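Local coordinates for fructooligosaccharide ABC transporter substrate-binding protein FusA (Streptococcus pneumoniae, PDB 5G5Y) that binds short- and long-chain fructooligosaccharides, preferring tetrasaccharides and larger, as the solute-binding component of the FusABC-MsmK import system, at residues Val163-Lys168 and Gln238-Ile243. Residues are numbered along the deposited sequence; the frame is centred on the assembly and turned at random.
Sequences VLEAFK and QEKGLI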
ATOM      1  N   VAL A 163       9.207  -7.683  29.697  1.00 21.76           N
ATOM      2  CA  VAL A 163       7.990  -8.402  29.342  1.00 20.33           C
ATOM      3  C   VAL A 163       8.224  -9.643  28.495  1.00 20.36           C
ATOM      4  O   VAL A 163       7.589 -10.696  28.715  1.00 20.23           O
ATOM      5  CB  VAL A 163       6.989  -7.432  28.642  1.00 21.58           C
ATOM      6  CG1 VAL A 163       5.913  -8.159  27.869  1.00 22.25           C
ATOM      7  CG2 VAL A 163       6.390  -6.529  29.683  1.00 22.94           C
ATOM      8  N   LEU A 164       9.090  -9.541  27.481  1.00 18.52           N
ATOM      9  CA  LEU A 164       9.363 -10.703  26.661  1.00 18.34           C
ATOM     10  C   LEU A 164      10.041 -11.839  27.477  1.00 17.98           C
ATOM     11  O   LEU A 164       9.787 -13.020  27.234  1.00 18.76           O
ATOM     12  CB  LEU A 164      10.242 -10.326  25.455  1.00 18.49           C
ATOM     13  CG  LEU A 164       9.599  -9.311  24.481  1.00 18.74           C
ATOM     14  CD1 LEU A 164      10.612  -8.878  23.451  1.00 18.30           C
ATOM     15  CD2 LEU A 164       8.361  -9.852  23.798  1.00 19.09           C
ATOM     16  N   GLU A 165      10.918 -11.474  28.394  1.00 20.00           N
ATOM     17  CA  GLU A 165      11.568 -12.486  29.278  1.00 23.23           C
ATOM     18  C   GLU A 165      10.558 -13.189  30.175  1.00 22.76           C
ATOM     19  O   GLU A 165      10.638 -14.410  30.350  1.00 25.97           O
ATOM     20  CB  GLU A 165      12.645 -11.838  30.099  1.00 25.18           C
ATOM     21  CG  GLU A 165      13.819 -11.477  29.215  1.00 28.80           C
ATOM     22  CD  GLU A 165      14.964 -10.858  29.961  1.00 31.37           C
ATOM     23  OE1 GLU A 165      14.734  -9.914  30.733  1.00 35.70           O
ATOM     24  OE2 GLU A 165      16.101 -11.306  29.713  1.00 38.02           O
ATOM     25  N   ALA A 166       9.601 -12.428  30.683  1.00 25.54           N
ATOM     26  CA  ALA A 166       8.461 -12.994  31.456  1.00 26.79           C
ATOM     27  C   ALA A 166       7.582 -13.902  30.593  1.00 27.49           C
ATOM     28  O   ALA A 166       7.187 -14.993  31.032  1.00 28.61           O
ATOM     29  CB  ALA A 166       7.648 -11.888  32.106  1.00 27.42           C
ATOM     30  N   PHE A 167       7.308 -13.498  29.349  1.00 26.09           N
ATOM     31  CA  PHE A 167       6.646 -14.389  28.395  1.00 25.09           C
ATOM     32  C   PHE A 167       7.465 -15.657  28.134  1.00 25.87           C
ATOM     33  O   PHE A 167       6.909 -16.741  27.977  1.00 26.28           O
ATOM     34  CB  PHE A 167       6.428 -13.722  27.020  1.00 25.21           C
ATOM     35  CG  PHE A 167       5.427 -12.591  26.995  1.00 24.64           C
ATOM     36  CD1 PHE A 167       4.546 -12.320  28.060  1.00 24.27           C
ATOM     37  CD2 PHE A 167       5.316 -11.830  25.841  1.00 23.11           C
ATOM     38  CE1 PHE A 167       3.631 -11.285  27.974  1.00 23.53           C
ATOM     39  CE2 PHE A 167       4.389 -10.800  25.748  1.00 23.63           C
ATOM     40  CZ  PHE A 167       3.536 -10.535  26.803  1.00 24.27           C
ATOM     41  N   LYS A 168       8.782 -15.511  28.011  1.00 26.57           N
ATOM     42  CA  LYS A 168       9.640 -16.670  27.727  1.00 28.60           C
ATOM     43  C   LYS A 168       9.599 -17.692  28.869  1.00 26.60           C
ATOM     44  O   LYS A 168       9.440 -18.872  28.618  1.00 26.61           O
ATOM     45  CB  LYS A 168      11.091 -16.232  27.468  1.00 28.40           C
ATOM     46  CG  LYS A 168      12.013 -17.303  26.881  1.00 31.34           C
ATOM     47  CD  LYS A 168      13.466 -16.848  26.987  1.00 35.54           C
ATOM     48  CE  LYS A 168      14.451 -17.982  26.956  1.00 40.05           C
ATOM     49  NZ  LYS A 168      14.444 -18.633  25.620  1.00 46.60           N
ATOM     50  N   GLN A 238      17.628 -11.389  20.372  1.00 17.94           N
ATOM     51  CA  GLN A 238      18.118 -12.667  19.905  1.00 20.87           C
ATOM     52  C   GLN A 238      19.008 -13.330  20.978  1.00 20.61           C
ATOM     53  O   GLN A 238      18.887 -14.539  21.224  1.00 22.71           O
ATOM     54  CB  GLN A 238      18.916 -12.509  18.605  1.00 22.18           C
ATOM     55  CG  GLN A 238      19.552 -13.791  18.057  1.00 24.17           C
ATOM     56  CD  GLN A 238      18.563 -14.834  17.586  1.00 28.35           C
ATOM     57  OE1 GLN A 238      17.375 -14.563  17.350  1.00 29.69           O
ATOM     58  NE2 GLN A 238      19.064 -16.044  17.406  1.00 31.33           N
ATOM     59  N   GLU A 239      19.915 -12.560  21.566  1.00 21.78           N
ATOM     60  CA  GLU A 239      20.883 -13.109  22.550  1.00 24.48           C
ATOM     61  C   GLU A 239      20.154 -13.629  23.787  1.00 26.29           C
ATOM     62  O   GLU A 239      20.592 -14.606  24.392  1.00 25.59           O
ATOM     63  CB  GLU A 239      21.882 -12.054  22.969  1.00 26.30           C
ATOM     64  CG  GLU A 239      22.912 -11.702  21.908  1.00 29.42           C
ATOM     65  CD  GLU A 239      23.818 -10.553  22.350  1.00 32.70           C
ATOM     66  OE1 GLU A 239      23.693 -10.088  23.483  1.00 38.49           O
ATOM     67  OE2 GLU A 239      24.686 -10.109  21.586  1.00 35.39           O
ATOM     68  N   LYS A 240      19.053 -12.975  24.150  1.00 23.61           N
ATOM     69  CA  LYS A 240      18.217 -13.426  25.270  1.00 25.92           C
ATOM     70  C   LYS A 240      17.261 -14.574  24.973  1.00 25.33           C
ATOM     71  O   LYS A 240      16.458 -14.911  25.818  1.00 26.65           O
ATOM     72  CB  LYS A 240      17.483 -12.235  25.848  1.00 27.34           C
ATOM     73  CG  LYS A 240      18.447 -11.231  26.461  1.00 29.91           C
ATOM     74  CD  LYS A 240      17.745  -9.954  26.837  1.00 31.56           C
ATOM     75  CE  LYS A 240      18.717  -8.811  27.073  1.00 34.01           C
ATOM     76  NZ  LYS A 240      19.307  -8.891  28.433  1.00 35.14           N
ATOM     77  N   GLY A 241      17.328 -15.161  23.779  1.00 24.67           N
ATOM     78  CA  GLY A 241      16.425 -16.249  23.372  1.00 25.77           C
ATOM     79  C   GLY A 241      14.974 -15.840  23.223  1.00 26.05           C
ATOM     80  O   GLY A 241      14.060 -16.641  23.437  1.00 23.12           O
ATOM     81  N   LEU A 242      14.739 -14.584  22.854  1.00 23.85           N
ATOM     82  CA  LEU A 242      13.371 -14.069  22.829  1.00 22.28           C
ATOM     83  C   LEU A 242      12.747 -14.112  21.441  1.00 22.18           C
ATOM     84  O   LEU A 242      11.519 -13.963  21.327  1.00 22.67           O
ATOM     85  CB  LEU A 242      13.362 -12.655  23.397  1.00 22.23           C
ATOM     86  CG  LEU A 242      13.870 -12.497  24.835  1.00 22.95           C
ATOM     87  CD1 LEU A 242      13.990 -11.021  25.253  1.00 21.98           C
ATOM     88  CD2 LEU A 242      12.984 -13.265  25.819  1.00 24.20           C
ATOM     89  N   ILE A 243      13.549 -14.337  20.390  1.00 20.48           N
ATOM     90  CA  ILE A 243      13.054 -14.346  19.023  1.00 21.08           C
ATOM     91  C   ILE A 243      12.703 -15.761  18.593  1.00 23.18           C
ATOM     92  O   ILE A 243      13.440 -16.706  18.881  1.00 22.08           O
ATOM     93  CB  ILE A 243      14.071 -13.721  18.008  1.00 20.03           C
ATOM     94  CG1 ILE A 243      14.405 -12.271  18.412  1.00 19.82           C
ATOM     95  CG2 ILE A 243      13.496 -13.761  16.599  1.00 19.84           C
ATOM     96  CD1 ILE A 243      15.344 -11.534  17.455  1.00 20.59           C
TER
HETATM   97  O   HOH W   1      16.390 -14.446  28.548  1.00 44.27           O
HETATM   98  O   HOH W   2      17.691  -9.124  30.436  1.00 69.41           O
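Lys-168 reaches from the side of its helix to the backbone of a helix C-terminus: its NZ donates a hydrogen bond to Gly-241 O at 3.0 Å. The donor arrives at a C=O...N angle of 118° and is tilted 31° from the carbonyl plane, so it approaches the oxygen obliquely. With CG anti to the backbone N (chi1 -168°), the lysine runs extended as far as CE, which carries CD past the carbonyl oxygens of Gly-241 and Lys-240, and the turn at chi4 then brings NZ to Gly-241 O. Gly-241 is the C-prime residue of a Schellman motif: its positive phi accompanies bonds from Leu-242 N to Leu-237 O and from Gly-241 N to Gln-238 O. Lys-168 thus bonds to the chain just where the helix ends.

Beside this bond Leu-242 rests its two methyls on the helix. CD1 lies 3.8 Å from Leu-164 CB, whereas CD2 sits over the backbone, 3.5 Å from Leu-164 O, and also meets Lys-168 CD. Glu-165 CG borders the same methyls.

Further out, OE2 of Glu-165 and NZ of Lys-240 are 4.2 Å apart, too far for a salt bridge. One water links them, donating to Glu-165 OE2 and accepting from Lys-240 NZ at 2.6 Å; another donates to Lys-240 O and weakly to OE2.

The contact joins helix 157-169, just ahead of a calcium-binding loop that includes Asp-171, to the turn that follows helix 225-239, with Leu-237 and Pro-182 and Phe-183 of strand 181-183 packing against Leu-164.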